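Local structure of carbohydrate deacetylase Agd3 (Neosartorya fumigata, 6NWZ) at residues Gly21-Asn26 and Leu110-Arg115. The protein probably removes N-acetyl groups from the exopolysaccharide galactosaminogalactan and is required for Aspergillus fumigatus biofilm formation. Numbering follows the deposited sequence.
Sequences GSVLSN and LEYGVR. With NAG (2-acetamido-2-deoxy-beta-D-glucopyranose), chain D.
The ring of Tyr112 meets Val23 with its edge: CG2 of Val23 lies near the ring plane, 4.1 Å from CD2 of Tyr112, and the backbone O of Ser22 approaches the same ring atom at 4.3 Å. Along another part of the edge, also near the ring plane, lies O5 of the N-acetylglucosamine carried by the protein, 3.6 Å from Tyr112 OH. Tyr108, one helical turn earlier, also meets the ring, their planes inclined at about 35°. The isopropyl group of Val23 divides its two branches between two partners. Its chi1 of -178° sets CG1 anti to the backbone N, toward CG2 of Val114 at 4.2 Å. The same torsion puts Val23 CG2 anti to the carbonyl carbon, 3.9 Å from the backbone O of Tyr112. No hydrogen bond spans the two segments; the side chains meet by apolar contact, largely buried, with two backbone carbonyl oxygens close by. Beyond the helix, Gly113 adopts a positive phi (65°), and the chain turns toward Arg115, whose guanidinium forms a salt bridge with the zinc ligand Glu210. Val23 also packs on Tyr616 of strand 613-618, which pairs antiparallel with strand 22-31. The contact thus packs the start of strand 22-31 against the C-terminal end of helix 99-112 in the CBM87 region, beside a surface glycan.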
loop_
_atom_site.group_PDB
_atom_site.type_symbol
_atom_site.label_atom_id
_atom_site.label_comp_id
_atom_site.label_asym_id
_atom_site.label_seq_id
_atom_site.Cartn_x
_atom_site.Cartn_y
_atom_site.Cartn_z
ATOM N N GLY A 21 31.103 -18.794 11.736
ATOM C CA GLY A 21 29.938 -18.425 12.517
ATOM C C GLY A 21 28.710 -18.235 11.644
ATOM O O GLY A 21 28.787 -18.135 10.421
ATOM N N SER A 22 27.551 -18.197 12.295
ATOM C CA SER A 22 26.274 -18.005 11.619
ATOM C C SER A 22 25.392 -17.093 12.458
ATOM O O SER A 22 25.469 -17.092 13.690
ATOM C CB SER A 22 25.553 -19.335 11.371
ATOM O OG SER A 22 26.325 -20.171 10.529
ATOM N N VAL A 23 24.550 -16.316 11.780
ATOM C CA VAL A 23 23.669 -15.348 12.423
ATOM C C VAL A 23 22.256 -15.537 11.888
ATOM O O VAL A 23 22.056 -15.675 10.676
ATOM C CB VAL A 23 24.146 -13.899 12.181
ATOM C CG1 VAL A 23 23.238 -12.909 12.893
ATOM C CG2 VAL A 23 25.590 -13.725 12.624
ATOM N N LEU A 24 21.276 -15.546 12.790
ATOM C CA LEU A 24 19.875 -15.574 12.394
ATOM C C LEU A 24 19.411 -14.176 11.996
ATOM O O LEU A 24 19.791 -13.183 12.620
ATOM C CB LEU A 24 19.010 -16.112 13.532
ATOM C CG LEU A 24 19.387 -17.506 14.030
ATOM C CD1 LEU A 24 18.369 -17.976 15.045
ATOM C CD2 LEU A 24 19.490 -18.486 12.873
ATOM N N SER A 25 18.580 -14.104 10.950
ATOM C CA SER A 25 18.144 -12.834 10.373
ATOM C C SER A 25 16.965 -12.211 11.106
ATOM O O SER A 25 16.234 -11.410 10.509
ATOM C CB SER A 25 17.786 -13.019 8.896
ATOM O OG SER A 25 18.928 -13.355 8.130
ATOM N N ASN A 26 16.755 -12.556 12.370
ATOM C CA ASN A 26 15.657 -11.986 13.137
ATOM C C ASN A 26 16.057 -10.617 13.677
ATOM O O ASN A 26 17.150 -10.455 14.225
ATOM C CB ASN A 26 15.277 -12.924 14.278
ATOM C CG ASN A 26 13.888 -12.664 14.800
ATOM O OD1 ASN A 26 13.710 -12.013 15.828
ATOM N ND2 ASN A 26 12.888 -13.166 14.087
ATOM N N LEU A 110 29.882 -6.580 17.990
ATOM C CA LEU A 110 31.267 -6.751 17.568
ATOM C C LEU A 110 31.570 -8.194 17.182
ATOM O O LEU A 110 32.136 -8.449 16.113
ATOM C CB LEU A 110 32.209 -6.283 18.676
ATOM C CG LEU A 110 32.275 -4.767 18.840
ATOM C CD1 LEU A 110 33.084 -4.395 20.065
ATOM C CD2 LEU A 110 32.870 -4.138 17.592
ATOM N N GLU A 111 31.198 -9.152 18.037
ATOM C CA GLU A 111 31.576 -10.542 17.793
ATOM C C GLU A 111 30.877 -11.119 16.570
ATOM O O GLU A 111 31.438 -11.988 15.892
ATOM C CB GLU A 111 31.267 -11.395 19.024
ATOM C CG GLU A 111 32.435 -12.240 19.519
ATOM C CD GLU A 111 32.887 -13.280 18.511
ATOM O OE1 GLU A 111 33.845 -13.005 17.758
ATOM O OE2 GLU A 111 32.282 -14.371 18.470
ATOM N N TYR A 112 29.666 -10.651 16.264
ATOM C CA TYR A 112 28.861 -11.235 15.197
ATOM C C TYR A 112 28.598 -10.276 14.043
ATOM O O TYR A 112 27.851 -10.629 13.123
ATOM C CB TYR A 112 27.539 -11.757 15.767
ATOM C CG TYR A 112 27.721 -12.947 16.686
ATOM C CD1 TYR A 112 28.070 -12.770 18.018
ATOM C CD2 TYR A 112 27.561 -14.247 16.217
ATOM C CE1 TYR A 112 28.245 -13.850 18.860
ATOM C CE2 TYR A 112 27.734 -15.336 17.054
ATOM C CZ TYR A 112 28.076 -15.131 18.375
ATOM O OH TYR A 112 28.253 -16.205 19.220
ATOM N N GLY A 113 29.192 -9.086 14.056
ATOM C CA GLY A 113 29.056 -8.164 12.932
ATOM C C GLY A 113 27.650 -7.654 12.704
ATOM O O GLY A 113 27.226 -7.501 11.551
ATOM N N VAL A 114 26.920 -7.372 13.779
ATOM C CA VAL A 114 25.511 -7.004 13.713
ATOM C C VAL A 114 25.374 -5.501 13.918
ATOM O O VAL A 114 26.034 -4.914 14.785
ATOM C CB VAL A 114 24.695 -7.793 14.755
ATOM C CG1 VAL A 114 23.254 -7.330 14.780
ATOM C CG2 VAL A 114 24.761 -9.276 14.449
ATOM N N ARG A 115 24.522 -4.876 13.114
ATOM C CA ARG A 115 24.305 -3.440 13.168
ATOM C C ARG A 115 23.147 -3.099 14.101
ATOM O O ARG A 115 22.302 -3.939 14.420
ATOM C CB ARG A 115 24.037 -2.893 11.765
ATOM C CG ARG A 115 25.254 -2.952 10.854
ATOM C CD ARG A 115 24.905 -2.592 9.421
ATOM N NE ARG A 115 26.099 -2.413 8.601
ATOM C CZ ARG A 115 26.078 -2.085 7.313
ATOM N NH1 ARG A 115 24.923 -1.904 6.689
ATOM N NH2 ARG A 115 27.214 -1.936 6.649
HETATM C C1 NAG D . 27.583 -15.574 23.200
HETATM C C2 NAG D . 27.783 -16.705 24.211
HETATM C C3 NAG D . 28.848 -16.320 25.238
HETATM C C4 NAG D . 30.131 -15.887 24.541
HETATM C C5 NAG D . 29.823 -14.770 23.552
HETATM C C6 NAG D . 31.027 -14.333 22.748
HETATM C C7 NAG D . 26.097 -18.289 25.046
HETATM C C8 NAG D . 26.988 -19.374 24.516
HETATM N N2 NAG D . 26.531 -17.035 24.873
HETATM O O3 NAG D . 29.112 -17.433 26.086
HETATM O O4 NAG D . 31.085 -15.438 25.496
HETATM O O5 NAG D . 28.842 -15.224 22.610
HETATM O O6 NAG D . 30.757 -13.139 22.027
HETATM O O7 NAG D . 25.035 -18.537 25.607
#